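Local coordinates for DR hemagglutinin structural subunit (Escherichia coli, PDB 2W5P), which forms the adhesive fimbrial subunit that binds the Dr blood group antigen and mediates attachment of uropathogenic bacteria to the upper urinary tract, at residues 89-94 and 124-129. The protein carries 1 engineered substitution. Sequence-based numbering, arbitrary orientation.
Sequences DKLYVN and IYVDGQ. With CL8 (chloramphenicol succinate), chain D.
An antiparallel beta ladder of the immunoglobulin-like Dr-adhesin fold joins strand 90-97 to the end of strand 119-126, and it is pinned where Asn-94 pairs with Tyr-125. Both backbone bonds of this hydrogen-bonded pair form: Asn-94 N reaches Tyr-125 O at 2.8 Å, and Tyr-125 N returns to Asn-94 O at 2.9 Å. In the next pair, Val-93 lies beside Val-126 (CA to CA 4.5 Å), non-hydrogen-bonded, with side chains diverging. The axes of the two short strand segments run at 125° to each other, well off antiparallel; past the end of strand 119-126, Asp-127 N still bonds to Tyr-92 O at 2.9 Å, with the donor 40° out of the carbonyl plane. Toward the interior, Val-93 CB packs on Ile-124 CG2 at 3.6 Å, a methyl directed there by lying opposite the backbone N of Ile-124. Ile-51 of strand 50-59 touches both Val-93 and Val-126, extending this apolar layer.

On the face carrying Asn-94 and Tyr-125, polar groups meet near Asp-127. Asp-127 CB lies over the Val-93 carbonyl carbon, and the Asn-94 amide crosses the Asp-127 carboxylate with the two planes 33° apart and Asn-94 ND2 3.3 Å from Asp-127 CG. That carboxylate has its salt-bridge partner elsewhere, in Lys-79 of the adjoining strand 79-84, whose positive charge probably favours the ionised form. A water accepts from Asn-94 ND2 and donates to Val-126 O, tying side chain to backbone across the ladder.

Chloramphenicol succinate lies against Tyr-125, near the C-terminal end of strand 119-126; the ring of Tyr-125 also makes a cation-pi contact with Arg-96. Chlorine CL1 sits 3.6 Å above one face of that ring, offset toward the rim, and lies 3.4 Å from Ile-124 O.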
loop_
_atom_site.group_PDB
_atom_site.type_symbol
_atom_site.label_atom_id
_atom_site.label_comp_id
_atom_site.label_asym_id
_atom_site.label_seq_id
_atom_site.Cartn_x
_atom_site.Cartn_y
_atom_site.Cartn_z
ATOM N N ASP A 89 -16.834 3.455 14.552
ATOM C CA ASP A 89 -16.952 2.164 15.183
ATOM C C ASP A 89 -15.607 1.636 15.638
ATOM O O ASP A 89 -14.599 1.821 14.988
ATOM C CB ASP A 89 -17.665 1.166 14.263
ATOM C CG ASP A 89 -19.071 1.639 13.859
ATOM O OD1 ASP A 89 -19.897 1.853 14.764
ATOM O OD2 ASP A 89 -19.356 1.715 12.645
ATOM N N LYS A 90 -15.607 1.026 16.808
ATOM C CA LYS A 90 -14.387 0.535 17.429
ATOM C C LYS A 90 -14.518 -0.934 17.737
ATOM O O LYS A 90 -15.611 -1.407 18.137
ATOM C CB LYS A 90 -14.197 1.267 18.755
ATOM C CG LYS A 90 -14.089 2.770 18.612
ATOM C CD LYS A 90 -13.916 3.435 19.972
ATOM C CE LYS A 90 -13.553 4.903 19.829
ATOM N NZ LYS A 90 -14.505 5.788 20.555
ATOM N N LEU A 91 -13.400 -1.640 17.669
ATOM C CA LEU A 91 -13.363 -3.028 18.120
ATOM C C LEU A 91 -12.280 -3.122 19.180
ATOM O O LEU A 91 -11.073 -3.005 18.879
ATOM C CB LEU A 91 -13.087 -3.981 16.959
ATOM C CG LEU A 91 -12.702 -5.420 17.373
ATOM C CD1 LEU A 91 -13.982 -6.226 17.871
ATOM C CD2 LEU A 91 -12.032 -6.138 16.238
ATOM N N TYR A 92 -12.688 -3.243 20.439
ATOM C CA TYR A 92 -11.717 -3.340 21.534
ATOM C C TYR A 92 -10.964 -4.638 21.491
ATOM O O TYR A 92 -11.552 -5.706 21.252
ATOM C CB TYR A 92 -12.386 -3.158 22.905
ATOM C CG TYR A 92 -13.018 -1.788 23.039
ATOM C CD1 TYR A 92 -14.334 -1.577 22.668
ATOM C CD2 TYR A 92 -12.268 -0.697 23.418
ATOM C CE1 TYR A 92 -14.898 -0.279 22.684
ATOM C CE2 TYR A 92 -12.820 0.611 23.435
ATOM C CZ TYR A 92 -14.111 0.802 23.066
ATOM O OH TYR A 92 -14.637 2.080 23.108
ATOM N N VAL A 93 -9.669 -4.541 21.796
ATOM C CA VAL A 93 -8.763 -5.676 21.768
ATOM C C VAL A 93 -7.774 -5.634 22.911
ATOM O O VAL A 93 -7.453 -4.565 23.468
ATOM C CB VAL A 93 -7.950 -5.737 20.388
ATOM C CG1 VAL A 93 -8.889 -5.924 19.204
ATOM C CG2 VAL A 93 -7.082 -4.476 20.191
ATOM N N ASN A 94 -7.215 -6.810 23.181
ATOM C CA ASN A 94 -6.094 -6.962 24.069
ATOM C C ASN A 94 -4.945 -7.361 23.174
ATOM O O ASN A 94 -5.162 -7.991 22.166
ATOM C CB ASN A 94 -6.349 -8.099 25.047
ATOM C CG ASN A 94 -7.058 -7.636 26.282
ATOM O OD1 ASN A 94 -6.698 -6.611 26.850
ATOM N ND2 ASN A 94 -8.185 -8.267 26.584
ATOM N N ILE A 124 -3.159 -10.034 18.581
ATOM C CA ILE A 124 -4.294 -9.130 18.804
ATOM C C ILE A 124 -5.506 -10.044 19.038
ATOM O O ILE A 124 -5.843 -10.879 18.161
ATOM C CB ILE A 124 -4.612 -8.189 17.569
ATOM C CG1 ILE A 124 -3.364 -7.467 17.028
ATOM C CG2 ILE A 124 -5.664 -7.136 17.989
ATOM C CD1 ILE A 124 -2.519 -6.830 18.117
ATOM N N TYR A 125 -6.202 -9.818 20.149
ATOM C CA TYR A 125 -7.390 -10.634 20.540
ATOM C C TYR A 125 -8.577 -9.734 20.886
ATOM O O TYR A 125 -8.398 -8.686 21.473
ATOM C CB TYR A 125 -7.055 -11.504 21.780
ATOM C CG TYR A 125 -5.820 -12.369 21.611
ATOM C CD1 TYR A 125 -5.916 -13.668 21.072
ATOM C CD2 TYR A 125 -4.561 -11.903 21.977
ATOM C CE1 TYR A 125 -4.765 -14.481 20.902
ATOM C CE2 TYR A 125 -3.399 -12.690 21.761
ATOM C CZ TYR A 125 -3.525 -13.972 21.198
ATOM O OH TYR A 125 -2.392 -14.743 20.975
ATOM N N VAL A 126 -9.791 -10.183 20.561
ATOM C CA VAL A 126 -11.014 -9.440 20.888
ATOM C C VAL A 126 -11.122 -9.332 22.430
ATOM O O VAL A 126 -10.966 -10.319 23.166
ATOM C CB VAL A 126 -12.278 -10.154 20.291
ATOM C CG1 VAL A 126 -13.538 -9.427 20.702
ATOM C CG2 VAL A 126 -12.185 -10.248 18.713
ATOM N N ASP A 127 -11.373 -8.127 22.911
ATOM C CA ASP A 127 -11.497 -7.885 24.349
ATOM C C ASP A 127 -12.996 -7.669 24.638
ATOM O O ASP A 127 -13.507 -6.562 24.481
ATOM C CB ASP A 127 -10.680 -6.622 24.713
ATOM C CG ASP A 127 -10.790 -6.253 26.175
ATOM O OD1 ASP A 127 -11.323 -7.065 26.948
ATOM O OD2 ASP A 127 -10.371 -5.138 26.541
ATOM N N GLY A 128 -13.702 -8.764 24.958
ATOM C CA GLY A 128 -15.133 -8.726 25.253
ATOM C C GLY A 128 -15.942 -8.998 24.000
ATOM O O GLY A 128 -15.570 -8.560 22.903
ATOM N N GLN A 129 -17.035 -9.749 24.147
ATOM C CA GLN A 129 -17.881 -10.069 22.994
ATOM C C GLN A 129 -18.325 -8.868 22.230
ATOM O O GLN A 129 -18.989 -7.971 22.776
ATOM C CB GLN A 129 -19.127 -10.870 23.372
ATOM C CG GLN A 129 -19.984 -11.253 22.126
ATOM C CD GLN A 129 -20.900 -12.452 22.391
ATOM O OE1 GLN A 129 -20.673 -13.213 23.333
ATOM N NE2 GLN A 129 -21.937 -12.621 21.555
HETATM C C1 CL8 D . -2.610 -14.796 17.402
HETATM CL CL1 CL8 D . -3.701 -13.380 17.535
HETATM CL CL2 CL8 D . -0.876 -14.324 17.222
HETATM C C2 CL8 D . -3.115 -15.565 16.141
HETATM O O2 CL8 D . -3.086 -15.011 15.016
HETATM N N2 CL8 D . -3.588 -16.728 16.415
HETATM O O HOH W 1 -8.957 -10.646 25.092
#